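Neutral ceramidase (Pseudomonas aeruginosa, PDB 2ZWS) hydrolyses the N-acyl linkage of ceramides to give sphingosine and a free fatty acid, and also catalyses the reverse synthesis, using a zinc ion. Local coordinates at residues 144-149 / 183-188; 241-246 / 439-444; 252-257 / 266-271; 557-562 / 584-589. One frame throughout, in Å; residues are numbered along the deposited sequence.

Contact 1: residues 144-149 / 183-188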
loop_
_atom_site.group_PDB
_atom_site.type_symbol
_atom_site.label_atom_id
_atom_site.label_comp_id
_atom_site.label_asym_id
_atom_site.label_seq_id
_atom_site.Cartn_x
_atom_site.Cartn_y
_atom_site.Cartn_z
ATOM N N GLY A 144 13.170 15.346 -18.833
ATOM C CA GLY A 144 13.327 13.957 -19.195
ATOM C C GLY A 144 12.299 13.473 -20.182
ATOM O O GLY A 144 11.473 14.254 -20.725
ATOM N N ARG A 145 12.406 12.182 -20.437
ATOM C CA ARG A 145 11.534 11.461 -21.347
ATOM C C ARG A 145 10.821 10.366 -20.568
ATOM O O ARG A 145 11.327 9.854 -19.547
ATOM C CB ARG A 145 12.363 10.807 -22.439
ATOM C CG ARG A 145 13.132 11.848 -23.253
ATOM C CD ARG A 145 14.118 11.230 -24.222
ATOM N NE ARG A 145 13.495 10.632 -25.398
ATOM C CZ ARG A 145 14.183 10.149 -26.442
ATOM N NH1 ARG A 145 13.548 9.649 -27.491
ATOM N NH2 ARG A 145 15.522 10.171 -26.433
ATOM N N LEU A 146 9.650 10.023 -21.061
ATOM C CA LEU A 146 8.827 8.953 -20.490
ATOM C C LEU A 146 8.666 7.839 -21.514
ATOM O O LEU A 146 8.365 8.090 -22.691
ATOM C CB LEU A 146 7.454 9.497 -20.087
ATOM C CG LEU A 146 7.244 10.088 -18.669
ATOM C CD1 LEU A 146 8.378 10.908 -18.140
ATOM C CD2 LEU A 146 5.955 10.899 -18.593
ATOM N N PHE A 147 8.877 6.616 -21.066
ATOM C CA PHE A 147 8.583 5.456 -21.903
ATOM C C PHE A 147 7.578 4.520 -21.268
ATOM O O PHE A 147 7.512 4.410 -20.035
ATOM C CB PHE A 147 9.860 4.688 -22.260
ATOM C CG PHE A 147 10.791 5.465 -23.126
ATOM C CD1 PHE A 147 10.828 5.221 -24.487
ATOM C CD2 PHE A 147 11.594 6.464 -22.596
ATOM C CE1 PHE A 147 11.695 5.966 -25.314
ATOM C CE2 PHE A 147 12.454 7.229 -23.430
ATOM C CZ PHE A 147 12.477 6.972 -24.782
ATOM N N TYR A 148 6.825 3.853 -22.119
ATOM C CA TYR A 148 5.830 2.865 -21.687
ATOM C C TYR A 148 6.152 1.499 -22.314
ATOM O O TYR A 148 6.552 1.423 -23.482
ATOM C CB TYR A 148 4.428 3.308 -22.119
ATOM C CG TYR A 148 3.388 2.252 -21.854
ATOM C CD1 TYR A 148 3.129 1.281 -22.807
ATOM C CD2 TYR A 148 2.692 2.204 -20.644
ATOM C CE1 TYR A 148 2.210 0.295 -22.573
ATOM C CE2 TYR A 148 1.741 1.216 -20.414
ATOM C CZ TYR A 148 1.523 0.283 -21.384
ATOM O OH TYR A 148 0.599 -0.716 -21.179
ATOM N N GLY A 149 5.954 0.424 -21.558
ATOM C CA GLY A 149 6.013 -0.915 -22.142
ATOM C C GLY A 149 5.139 -1.855 -21.355
ATOM O O GLY A 149 4.734 -1.538 -20.239
ATOM N N SER A 183 2.544 -3.534 -16.836
ATOM C CA SER A 183 2.849 -2.311 -17.580
ATOM C C SER A 183 3.906 -1.553 -16.793
ATOM O O SER A 183 3.907 -1.568 -15.558
ATOM C CB SER A 183 1.590 -1.423 -17.675
ATOM O OG SER A 183 0.522 -2.115 -18.323
ATOM N N VAL A 184 4.816 -0.883 -17.502
ATOM C CA VAL A 184 5.844 -0.072 -16.844
ATOM C C VAL A 184 5.918 1.298 -17.485
ATOM O O VAL A 184 6.043 1.405 -18.709
ATOM C CB VAL A 184 7.253 -0.757 -16.863
ATOM C CG1 VAL A 184 8.309 0.120 -16.134
ATOM C CG2 VAL A 184 7.190 -2.155 -16.262
ATOM N N LEU A 185 5.812 2.335 -16.642
ATOM C CA LEU A 185 6.144 3.713 -17.040
ATOM C C LEU A 185 7.550 4.030 -16.516
ATOM O O LEU A 185 7.788 4.035 -15.299
ATOM C CB LEU A 185 5.128 4.724 -16.481
ATOM C CG LEU A 185 5.313 6.209 -16.867
ATOM C CD1 LEU A 185 5.244 6.439 -18.364
ATOM C CD2 LEU A 185 4.255 7.063 -16.198
ATOM N N SER A 186 8.482 4.260 -17.451
ATOM C CA SER A 186 9.834 4.561 -17.041
ATOM C C SER A 186 10.151 6.021 -17.239
ATOM O O SER A 186 9.636 6.678 -18.161
ATOM C CB SER A 186 10.842 3.659 -17.746
ATOM O OG SER A 186 10.630 3.667 -19.144
ATOM N N PHE A 187 10.988 6.515 -16.324
ATOM C CA PHE A 187 11.376 7.907 -16.274
ATOM C C PHE A 187 12.852 8.007 -16.617
ATOM O O PHE A 187 13.714 7.572 -15.839
ATOM C CB PHE A 187 11.098 8.476 -14.891
ATOM C CG PHE A 187 9.652 8.469 -14.522
ATOM C CD1 PHE A 187 9.032 7.295 -14.077
ATOM C CD2 PHE A 187 8.885 9.620 -14.660
ATOM C CE1 PHE A 187 7.667 7.279 -13.740
ATOM C CE2 PHE A 187 7.524 9.629 -14.299
ATOM C CZ PHE A 187 6.912 8.449 -13.862
ATOM N N VAL A 188 13.126 8.585 -17.782
ATOM C CA VAL A 188 14.497 8.589 -18.332
ATOM C C VAL A 188 15.017 10.024 -18.285
ATOM O O VAL A 188 14.362 10.947 -18.790
ATOM C CB VAL A 188 14.520 7.990 -19.766
ATOM C CG1 VAL A 188 15.897 8.162 -20.443
ATOM C CG2 VAL A 188 14.106 6.506 -19.754
#
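Phe147 O takes two contacts from the partner strand: Ser186 N donates to it over 2.8 Å, nearly straight at 167°, while Leu185 CA brings a C-H...O contact to within 3.4 Å. Leu185 CD1 comes to 3.5 Å from the same oxygen, adding an apolar neighbour. Strands 142-152 and 181-189 are antiparallel neighbours in the large mixed sheet of the N-terminal region, flanked by 289-291 and 194-200; the hydrogen-bonded pairs Arg145 with Val188, Phe147 with Ser186 and Gly149 with Val184 alternate regularly with non-hydrogen-bonded ones. This alternation sorts the side chains. On the face carrying Leu146, Tyr148, Leu185 and Phe187, Leu146 points the same way as Phe187 and lies beside it, its CD1 3.7 Å from Phe187 CD2. Tyr148, with CG trans to its backbone N (chi1 173°), reaches along the strand pair until its OH stands 3.2 Å from Ser183 OG; its ring also stacks on His435. Phe7 and Phe45 meet the ring of Phe187, so this side belongs to a buried aromatic interior. On the other face Arg145, Phe147 and Val188 are partly exposed. There Phe147 leans across Val188, CD2 to CG2 at 3.8 Å, and Phe147 CZ lies 3.6 Å above the guanidinium plane of Arg145, toward its rim. The same guanidinium forms a salt bridge with Glu290. The chemistry therefore differs by face: backbone groups of the three hydrogen-bonded pairs satisfy one another, the Leu146, Leu185 and Phe187 face is mainly apolar with Tyr148 OH and Ser183 OG as its polar end, and the other combines an aromatic surface with a paired charge.

Contact 2: residues 241-246 / 439-444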
loop_
_atom_site.group_PDB
_atom_site.type_symbol
_atom_site.label_atom_id
_atom_site.label_comp_id
_atom_site.label_asym_id
_atom_site.label_seq_id
_atom_site.Cartn_x
_atom_site.Cartn_y
_atom_site.Cartn_z
ATOM N N PHE A 241 5.985 -0.361 -7.238
ATOM C CA PHE A 241 5.242 -1.499 -7.728
ATOM C C PHE A 241 3.801 -1.325 -7.286
ATOM O O PHE A 241 3.480 -1.457 -6.080
ATOM C CB PHE A 241 5.872 -2.806 -7.234
ATOM C CG PHE A 241 7.098 -3.151 -8.000
ATOM C CD1 PHE A 241 8.284 -2.483 -7.716
ATOM C CD2 PHE A 241 7.065 -4.081 -9.045
ATOM C CE1 PHE A 241 9.454 -2.737 -8.460
ATOM C CE2 PHE A 241 8.239 -4.347 -9.782
ATOM C CZ PHE A 241 9.410 -3.657 -9.503
ATOM N N ALA A 242 2.958 -0.990 -8.265
ATOM C CA ALA A 242 1.540 -0.683 -8.070
ATOM C C ALA A 242 0.636 -1.851 -8.493
ATOM O O ALA A 242 1.068 -2.786 -9.200
ATOM C CB ALA A 242 1.151 0.558 -8.862
ATOM N N GLN A 243 -0.603 -1.803 -8.022
ATOM C CA GLN A 243 -1.632 -2.806 -8.359
ATOM C C GLN A 243 -2.450 -2.442 -9.590
ATOM O O GLN A 243 -2.522 -1.274 -9.967
ATOM C CB GLN A 243 -2.629 -2.968 -7.195
ATOM C CG GLN A 243 -1.989 -3.539 -5.943
ATOM C CD GLN A 243 -1.727 -5.025 -6.026
ATOM O OE1 GLN A 243 -1.996 -5.691 -7.059
ATOM N NE2 GLN A 243 -1.243 -5.578 -4.915
ATOM N N THR A 244 -3.074 -3.447 -10.213
ATOM C CA THR A 244 -4.174 -3.190 -11.161
ATOM C C THR A 244 -5.492 -3.763 -10.614
ATOM O O THR A 244 -6.043 -3.229 -9.652
ATOM C CB THR A 244 -3.864 -3.639 -12.617
ATOM O OG1 THR A 244 -3.658 -5.053 -12.670
ATOM C CG2 THR A 244 -2.633 -2.934 -13.129
ATOM N N ASN A 245 -5.977 -4.847 -11.215
ATOM C CA ASN A 245 -7.206 -5.480 -10.800
ATOM C C ASN A 245 -6.808 -6.803 -10.123
ATOM O O ASN A 245 -6.707 -7.851 -10.772
ATOM C CB ASN A 245 -8.177 -5.695 -11.996
ATOM C CG ASN A 245 -7.456 -5.913 -13.341
ATOM O OD1 ASN A 245 -7.637 -5.129 -14.287
ATOM N ND2 ASN A 245 -6.661 -6.979 -13.434
ATOM N N ALA A 246 -6.590 -6.745 -8.811
ATOM C CA ALA A 246 -6.028 -7.886 -8.046
ATOM C C ALA A 246 -7.026 -8.543 -7.087
ATOM O O ALA A 246 -6.635 -9.382 -6.261
ATOM C CB ALA A 246 -4.793 -7.414 -7.268
ATOM N N ASN A 439 -5.564 1.256 -12.174
ATOM C CA ASN A 439 -4.937 1.178 -10.855
ATOM C C ASN A 439 -6.007 1.131 -9.771
ATOM O O ASN A 439 -6.593 2.156 -9.454
ATOM C CB ASN A 439 -4.004 2.398 -10.680
ATOM C CG ASN A 439 -3.003 2.242 -9.531
ATOM O OD1 ASN A 439 -3.276 1.594 -8.490
ATOM N ND2 ASN A 439 -1.848 2.848 -9.705
ATOM N N GLY A 440 -6.297 -0.063 -9.243
ATOM C CA GLY A 440 -7.197 -0.252 -8.085
ATOM C C GLY A 440 -6.521 0.265 -6.819
ATOM O O GLY A 440 -5.354 0.696 -6.857
ATOM N N TYR A 441 -7.235 0.216 -5.697
ATOM C CA TYR A 441 -6.696 0.656 -4.399
ATOM C C TYR A 441 -6.269 2.128 -4.424
ATOM O O TYR A 441 -5.295 2.501 -3.766
ATOM C CB TYR A 441 -5.495 -0.193 -3.956
ATOM C CG TYR A 441 -5.742 -1.682 -4.039
ATOM C CD1 TYR A 441 -6.309 -2.368 -2.966
ATOM C CD2 TYR A 441 -5.438 -2.398 -5.202
ATOM C CE1 TYR A 441 -6.554 -3.764 -3.042
ATOM C CE2 TYR A 441 -5.678 -3.770 -5.303
ATOM C CZ TYR A 441 -6.247 -4.444 -4.225
ATOM O OH TYR A 441 -6.473 -5.781 -4.368
ATOM N N ALA A 442 -7.004 2.963 -5.156
ATOM C CA ALA A 442 -6.630 4.394 -5.264
ATOM C C ALA A 442 -7.661 5.337 -4.632
ATOM O O ALA A 442 -8.882 5.189 -4.868
ATOM C CB ALA A 442 -6.410 4.792 -6.729
ATOM N N ASN A 443 -7.162 6.293 -3.834
ATOM C CA ASN A 443 -7.917 7.431 -3.308
ATOM C C ASN A 443 -8.957 7.153 -2.219
ATOM O O ASN A 443 -9.254 8.058 -1.434
ATOM C CB ASN A 443 -8.536 8.283 -4.425
ATOM C CG ASN A 443 -7.504 8.848 -5.394
ATOM O OD1 ASN A 443 -7.778 8.938 -6.611
ATOM N ND2 ASN A 443 -6.367 9.280 -4.881
ATOM N N ALA A 444 -9.515 5.943 -2.178
ATOM C CA ALA A 444 -10.377 5.503 -1.064
ATOM C C ALA A 444 -10.380 3.995 -1.093
ATOM O O ALA A 444 -9.741 3.389 -1.969
ATOM C CB ALA A 444 -11.791 6.058 -1.196
#
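Tyr441 and Gln243 are brought together by their first torsions, each setting CG opposite the carbonyl carbon and beside the backbone N (chi1 -49° and -65°). Gln243 CB and CG thereby meet the CD2/CE2 part of the tyrosine ring obliquely: Gln243 CB is 3.5 Å from Tyr441 CD2, and Gln243 CG is 3.7 Å from the same atom. A bend at chi2 (-76°) then carries the amide of Gln243 away toward Thr96 O and Val203 O. The two side chains slant across one another, neither stacked nor parallel. Further along the ring, Ala246 CB sits at its edge near the ring plane, 3.7 Å from Tyr441 OH. The backbones are tied by one hydrogen bond, from Gly440 N to Thr244 O over 3.2 Å, with the donor well tilted from the carbonyl plane. Next to it, Asn439 CA directs a C-H...O contact to Gln243 O at 3.6 Å. Beyond the two segments, the polar ends meet residues of, or next to, the metal site. Tyr441 OH hydrogen-bonds to Glu411 OE1, and its ring meets that of His97; both residues are zinc ligands. Gln243 NE2 donates to the two carbonyls, which immediately precede the ligands His97 and His204. This is second-shell chemistry: Tyr441 does not itself bind the metal, yet its hydroxyl probably orients the carboxylate of Glu411. Gln243, with one amide nitrogen, bridges the two segments that present histidines to the zinc, while its aliphatic part packs against the tyrosine ring. Together they are consistent with a buried framework that keeps the catalytic metal's protein ligands in position.

Contact 3: residues 252-257 / 266-271; sequences NLNLKP and FDNTRE
Asn254 and Lys256 meet the helix at Asn268 and Glu271, and the meeting is largely one of side-chain packing. Van der Waals contact comes first. Asn254 projects toward the helix with CG trans to its backbone N (chi1 176°), entering between the side chains of Asn268 and Glu271. Its OD1 lies 3.7 Å from Glu271 CG, the two side chains crossing at about a right angle, and its CB packs against the amide end of Asn268. Lys256, bent at chi2 and chi3, passes its aliphatic part over the carboxylate of Glu271, with Lys256 CG 3.4 Å from Glu271 OE2. Hydrogen bonding works inside the loop: Asn254 OD1 accepts from Lys256 N over 3.1 Å, an Asx turn that fixes the asparagine amide while it faces the helix. The electrostatic element is looser. Lys256 NZ stays 4.8 Å from Glu271 OE2, opposite charges near one another but not paired, whereas Glu271 OE2 forms its salt bridge one turn on, with Arg275 NE. Residues 252-257 belong to the loop that leaves strand 249-251, which carries Ser250, the nucleophile by similarity, and leads into helix 265-286. The loop thus folds back on the first turns of the helix it precedes, and Arg275 touches Asn252, Asn254 and Lys256 from the same helix.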
loop_
_atom_site.group_PDB
_atom_site.type_symbol
_atom_site.label_atom_id
_atom_site.label_comp_id
_atom_site.label_asym_id
_atom_site.label_seq_id
_atom_site.Cartn_x
_atom_site.Cartn_y
_atom_site.Cartn_z
ATOM N N ASN A 252 1.424 -16.704 -6.325
ATOM C CA ASN A 252 1.560 -18.110 -6.663
ATOM C C ASN A 252 2.307 -18.838 -5.545
ATOM O O ASN A 252 3.086 -18.215 -4.806
ATOM C CB ASN A 252 2.352 -18.225 -7.953
ATOM C CG ASN A 252 2.342 -19.637 -8.541
ATOM O OD1 ASN A 252 1.495 -20.494 -8.196
ATOM N ND2 ASN A 252 3.320 -19.904 -9.390
ATOM N N LEU A 253 2.070 -20.149 -5.410
ATOM C CA LEU A 253 2.902 -20.987 -4.550
ATOM C C LEU A 253 4.372 -20.881 -4.910
ATOM O O LEU A 253 4.728 -20.760 -6.090
ATOM C CB LEU A 253 2.454 -22.450 -4.628
ATOM C CG LEU A 253 1.066 -22.766 -4.113
ATOM C CD1 LEU A 253 0.812 -24.251 -4.372
ATOM C CD2 LEU A 253 0.877 -22.396 -2.641
ATOM N N ASN A 254 5.233 -20.912 -3.893
ATOM C CA ASN A 254 6.671 -20.869 -4.133
ATOM C C ASN A 254 7.256 -22.272 -4.121
ATOM O O ASN A 254 7.525 -22.848 -3.057
ATOM C CB ASN A 254 7.375 -20.008 -3.092
ATOM C CG ASN A 254 8.873 -20.023 -3.245
ATOM O OD1 ASN A 254 9.419 -20.483 -4.262
ATOM N ND2 ASN A 254 9.561 -19.493 -2.238
ATOM N N LEU A 255 7.406 -22.839 -5.314
ATOM C CA LEU A 255 7.912 -24.205 -5.454
ATOM C C LEU A 255 9.335 -24.225 -6.003
ATOM O O LEU A 255 9.773 -25.219 -6.570
ATOM C CB LEU A 255 6.958 -25.046 -6.311
ATOM C CG LEU A 255 5.528 -25.134 -5.746
ATOM C CD1 LEU A 255 4.636 -25.968 -6.688
ATOM C CD2 LEU A 255 5.478 -25.700 -4.320
ATOM N N LYS A 256 10.081 -23.142 -5.781
ATOM C CA LYS A 256 11.489 -23.095 -6.134
ATOM C C LYS A 256 12.260 -24.214 -5.414
ATOM O O LYS A 256 11.880 -24.601 -4.307
ATOM C CB LYS A 256 12.070 -21.745 -5.711
ATOM C CG LYS A 256 11.722 -20.606 -6.651
ATOM C CD LYS A 256 12.506 -20.708 -7.970
ATOM C CE LYS A 256 13.939 -20.215 -7.826
ATOM N NZ LYS A 256 14.640 -20.269 -9.127
ATOM N N PRO A 257 13.325 -24.743 -6.048
ATOM C CA PRO A 257 14.073 -25.872 -5.483
ATOM C C PRO A 257 14.431 -25.692 -4.011
ATOM O O PRO A 257 14.837 -24.589 -3.581
ATOM C CB PRO A 257 15.338 -25.923 -6.349
ATOM C CG PRO A 257 14.894 -25.386 -7.671
ATOM C CD PRO A 257 13.902 -24.300 -7.335
ATOM N N PHE A 266 9.208 -15.154 4.625
ATOM C CA PHE A 266 10.200 -14.207 4.142
ATOM C C PHE A 266 10.762 -14.653 2.792
ATOM O O PHE A 266 10.911 -13.831 1.890
ATOM C CB PHE A 266 11.337 -14.033 5.155
ATOM C CG PHE A 266 10.883 -13.465 6.477
ATOM C CD1 PHE A 266 10.625 -14.309 7.552
ATOM C CD2 PHE A 266 10.730 -12.095 6.651
ATOM C CE1 PHE A 266 10.211 -13.777 8.789
ATOM C CE2 PHE A 266 10.325 -11.554 7.873
ATOM C CZ PHE A 266 10.054 -12.390 8.942
ATOM N N ASP A 267 11.091 -15.941 2.664
ATOM C CA ASP A 267 11.553 -16.481 1.375
ATOM C C ASP A 267 10.488 -16.247 0.297
ATOM O O ASP A 267 10.826 -15.883 -0.846
ATOM C CB ASP A 267 11.814 -17.995 1.457
ATOM C CG ASP A 267 13.053 -18.358 2.264
ATOM O OD1 ASP A 267 13.861 -17.464 2.602
ATOM O OD2 ASP A 267 13.237 -19.565 2.544
ATOM N N ASN A 268 9.226 -16.489 0.651
ATOM C CA ASN A 268 8.095 -16.325 -0.301
ATOM C C ASN A 268 7.964 -14.866 -0.739
ATOM O O ASN A 268 7.763 -14.577 -1.915
ATOM C CB ASN A 268 6.762 -16.780 0.293
ATOM C CG ASN A 268 6.722 -18.271 0.634
ATOM O OD1 ASN A 268 5.800 -18.719 1.353
ATOM N ND2 ASN A 268 7.653 -19.048 0.100
ATOM N N THR A 269 8.076 -13.953 0.223
ATOM C CA THR A 269 7.995 -12.512 -0.046
ATOM C C THR A 269 9.089 -12.085 -1.025
ATOM O O THR A 269 8.828 -11.367 -2.008
ATOM C CB THR A 269 8.113 -11.707 1.282
ATOM O OG1 THR A 269 7.003 -12.017 2.128
ATOM C CG2 THR A 269 8.117 -10.219 1.012
ATOM N N ARG A 270 10.302 -12.548 -0.749
ATOM C CA ARG A 270 11.456 -12.244 -1.598
ATOM C C ARG A 270 11.282 -12.833 -3.008
ATOM O O ARG A 270 11.536 -12.165 -3.993
ATOM C CB ARG A 270 12.739 -12.775 -0.938
ATOM C CG ARG A 270 14.028 -12.298 -1.604
ATOM C CD ARG A 270 15.259 -12.713 -0.798
ATOM N NE ARG A 270 16.496 -12.357 -1.493
ATOM C CZ ARG A 270 17.702 -12.304 -0.925
ATOM N NH1 ARG A 270 18.752 -11.964 -1.654
ATOM N NH2 ARG A 270 17.867 -12.581 0.365
ATOM N N GLU A 271 10.840 -14.083 -3.083
ATOM C CA GLU A 271 10.692 -14.758 -4.366
ATOM C C GLU A 271 9.628 -14.115 -5.248
ATOM O O GLU A 271 9.878 -13.874 -6.422
ATOM C CB GLU A 271 10.383 -16.233 -4.154
ATOM C CG GLU A 271 10.167 -17.042 -5.447
ATOM C CD GLU A 271 11.368 -17.071 -6.390
ATOM O OE1 GLU A 271 12.517 -16.784 -5.982
ATOM O OE2 GLU A 271 11.155 -17.413 -7.578
#

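Contact 4: residues 557-562 / 584-589. With MG (magnesium ion), chain C.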
loop_
_atom_site.group_PDB
_atom_site.type_symbol
_atom_site.label_atom_id
_atom_site.label_comp_id
_atom_site.label_asym_id
_atom_site.label_seq_id
_atom_site.Cartn_x
_atom_site.Cartn_y
_atom_site.Cartn_z
ATOM N N LYS A 557 14.163 8.130 10.445
ATOM C CA LYS A 557 15.290 7.648 11.238
ATOM C C LYS A 557 15.231 6.127 11.396
ATOM O O LYS A 557 14.672 5.439 10.521
ATOM C CB LYS A 557 15.379 8.407 12.567
ATOM C CG LYS A 557 15.577 9.929 12.367
ATOM C CD LYS A 557 15.484 10.678 13.695
ATOM C CE LYS A 557 16.828 10.691 14.415
ATOM N NZ LYS A 557 16.730 11.332 15.763
ATOM N N THR A 558 15.793 5.579 12.476
ATOM C CA THR A 558 15.893 4.139 12.589
ATOM C C THR A 558 15.959 3.664 14.032
ATOM O O THR A 558 16.416 4.368 14.925
ATOM C CB THR A 558 17.149 3.615 11.805
ATOM O OG1 THR A 558 17.193 2.181 11.815
ATOM C CG2 THR A 558 18.457 4.231 12.357
ATOM N N PHE A 559 15.486 2.456 14.263
ATOM C CA PHE A 559 15.660 1.811 15.568
ATOM C C PHE A 559 16.993 1.107 15.701
ATOM O O PHE A 559 17.345 0.642 16.800
ATOM C CB PHE A 559 14.522 0.808 15.819
ATOM C CG PHE A 559 13.195 1.467 16.090
ATOM C CD1 PHE A 559 12.918 2.000 17.357
ATOM C CD2 PHE A 559 12.238 1.610 15.080
ATOM C CE1 PHE A 559 11.712 2.620 17.625
ATOM C CE2 PHE A 559 11.016 2.234 15.341
ATOM C CZ PHE A 559 10.756 2.765 16.618
ATOM N N LEU A 560 17.731 0.997 14.599
ATOM C CA LEU A 560 18.959 0.219 14.609
ATOM C C LEU A 560 19.892 0.652 13.495
ATOM O O LEU A 560 19.477 1.104 12.433
ATOM C CB LEU A 560 18.670 -1.280 14.473
ATOM C CG LEU A 560 18.235 -1.809 13.096
ATOM C CD1 LEU A 560 19.433 -2.278 12.237
ATOM C CD2 LEU A 560 17.156 -2.889 13.229
ATOM N N GLU A 561 21.170 0.450 13.747
ATOM C CA GLU A 561 22.209 0.669 12.751
ATOM C C GLU A 561 23.198 -0.476 12.884
ATOM O O GLU A 561 23.546 -0.854 14.007
ATOM C CB GLU A 561 22.908 2.009 13.004
ATOM C CG GLU A 561 22.110 3.222 12.515
ATOM C CD GLU A 561 22.710 4.574 12.922
ATOM O OE1 GLU A 561 23.671 4.612 13.736
ATOM O OE2 GLU A 561 22.189 5.603 12.431
ATOM N N VAL A 562 23.630 -1.035 11.753
ATOM C CA VAL A 562 24.806 -1.908 11.686
ATOM C C VAL A 562 25.941 -1.017 11.238
ATOM O O VAL A 562 25.853 -0.406 10.163
ATOM C CB VAL A 562 24.646 -3.072 10.702
ATOM C CG1 VAL A 562 25.852 -3.976 10.779
ATOM C CG2 VAL A 562 23.407 -3.885 11.043
ATOM N N THR A 584 17.995 -6.891 7.966
ATOM C CA THR A 584 17.849 -6.587 9.412
ATOM C C THR A 584 16.409 -6.767 9.890
ATOM O O THR A 584 15.462 -6.613 9.109
ATOM C CB THR A 584 18.305 -5.149 9.781
ATOM O OG1 THR A 584 17.455 -4.202 9.113
ATOM C CG2 THR A 584 19.721 -4.925 9.355
ATOM N N GLN A 585 16.264 -7.120 11.175
ATOM C CA GLN A 585 14.962 -7.113 11.824
ATOM C C GLN A 585 15.066 -6.448 13.175
ATOM O O GLN A 585 16.097 -6.533 13.832
ATOM C CB GLN A 585 14.429 -8.538 11.978
ATOM C CG GLN A 585 14.267 -9.253 10.615
ATOM C CD GLN A 585 13.651 -10.664 10.680
ATOM O OE1 GLN A 585 13.522 -11.325 9.649
ATOM N NE2 GLN A 585 13.292 -11.124 11.848
ATOM N N TYR A 586 13.970 -5.798 13.563
ATOM C CA TYR A 586 13.792 -5.167 14.870
ATOM C C TYR A 586 12.536 -5.750 15.481
ATOM O O TYR A 586 11.478 -5.726 14.853
ATOM C CB TYR A 586 13.641 -3.642 14.712
ATOM C CG TYR A 586 12.970 -2.953 15.890
ATOM C CD1 TYR A 586 13.680 -2.700 17.075
ATOM C CD2 TYR A 586 11.620 -2.548 15.822
ATOM C CE1 TYR A 586 13.075 -2.058 18.154
ATOM C CE2 TYR A 586 10.989 -1.930 16.922
ATOM C CZ TYR A 586 11.737 -1.670 18.073
ATOM O OH TYR A 586 11.098 -1.062 19.137
ATOM N N ARG A 587 12.681 -6.345 16.661
ATOM C CA ARG A 587 11.533 -6.926 17.366
ATOM C C ARG A 587 11.444 -6.335 18.756
ATOM O O ARG A 587 12.449 -6.245 19.453
ATOM C CB ARG A 587 11.645 -8.449 17.479
ATOM C CG ARG A 587 10.337 -9.091 17.974
ATOM C CD ARG A 587 10.339 -10.624 18.036
ATOM N NE ARG A 587 10.621 -11.224 16.732
ATOM C CZ ARG A 587 9.723 -11.472 15.774
ATOM N NH1 ARG A 587 8.425 -11.202 15.939
ATOM N NH2 ARG A 587 10.139 -12.004 14.635
ATOM N N TRP A 588 10.240 -5.930 19.126
ATOM C CA TRP A 588 9.943 -5.382 20.447
ATOM C C TRP A 588 9.071 -6.349 21.228
ATOM O O TRP A 588 8.103 -6.882 20.681
ATOM C CB TRP A 588 9.124 -4.099 20.305
ATOM C CG TRP A 588 8.853 -3.443 21.630
ATOM C CD1 TRP A 588 9.687 -2.588 22.302
ATOM C CD2 TRP A 588 7.681 -3.591 22.437
ATOM N NE1 TRP A 588 9.096 -2.177 23.481
ATOM C CE2 TRP A 588 7.877 -2.798 23.604
ATOM C CE3 TRP A 588 6.495 -4.324 22.302
ATOM C CZ2 TRP A 588 6.908 -2.697 24.614
ATOM C CZ3 TRP A 588 5.526 -4.226 23.307
ATOM C CH2 TRP A 588 5.763 -3.432 24.465
ATOM N N GLU A 589 9.374 -6.540 22.518
ATOM C CA GLU A 589 8.464 -7.309 23.353
ATOM C C GLU A 589 8.438 -6.813 24.775
ATOM O O GLU A 589 9.437 -6.348 25.321
ATOM C CB GLU A 589 8.730 -8.812 23.290
ATOM C CG GLU A 589 9.853 -9.315 24.121
ATOM C CD GLU A 589 10.022 -10.819 24.003
ATOM O OE1 GLU A 589 9.930 -11.503 25.039
ATOM O OE2 GLU A 589 10.250 -11.310 22.874
HETATM MG MG MG C . 15.088 -4.454 8.400
HETATM O O HOH W 1 14.400 -3.818 10.758
#
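Phe559 and Tyr586 face each other as an offset stack, their planes only 9° apart and their centroids separated by 4.5 Å. The displacement places Phe559 CG above the middle of the tyrosine ring, while Tyr586 CZ lies over the rim of the phenylalanine. Phe559 CB joins in with a CH-pi contact, 4.0 Å from the Tyr586 centroid. Leu560 CG sits between the backbone N and the carbonyl carbon (chi1 74°), directing the branch toward the other strand, where CD1 packs 3.9 Å from Thr584 CG2 and CD2 lies 3.9 Å from Tyr586 CB. The other branch of Thr584 serves the magnesium ion. Thr584 OG1 binds the magnesium at 2.5 Å and Thr584 O at 2.3 Å, so one residue chelates the metal while its methyl faces the apolar interior; OG1 is also hydrogen-bonded with Thr578 O. A water is a further ligand, and His37, Asp579 and Asp581 complete the site. Strand 560-566 belongs to a sheet with 611-622 and 574-578, and strand 584-591 to another with 32-36 and 595-603. The contact is thus packing between the two layers of a beta-sandwich, with Leu560 reaching Ile600 and Val562 reaching Trp602 on strand 595-603.

Contacts 1 and 2 both reach the nine-stranded sheet of the N-terminal family region, their centres about 19 Å apart. Contact 1 closes before contact 2 opens, and contact 3 lies in sequence between the two segments of contact 2, about 23 Å from it centre to centre. Contact 4 comes last, in the C-terminal beta-sandwich, about 30 Å from contact 2, centre to centre. One place where the two parts meet is between contacts 3 and 4, Phe266 CE2 packing 3.7 Å from Gln585 OE1. Nearest atoms of contacts 2 and 4 are about 19 Å apart, so the contact beside the zinc does not touch the sandwich contact, while His37 in the magnesium site ties the N-terminal region to the sandwich.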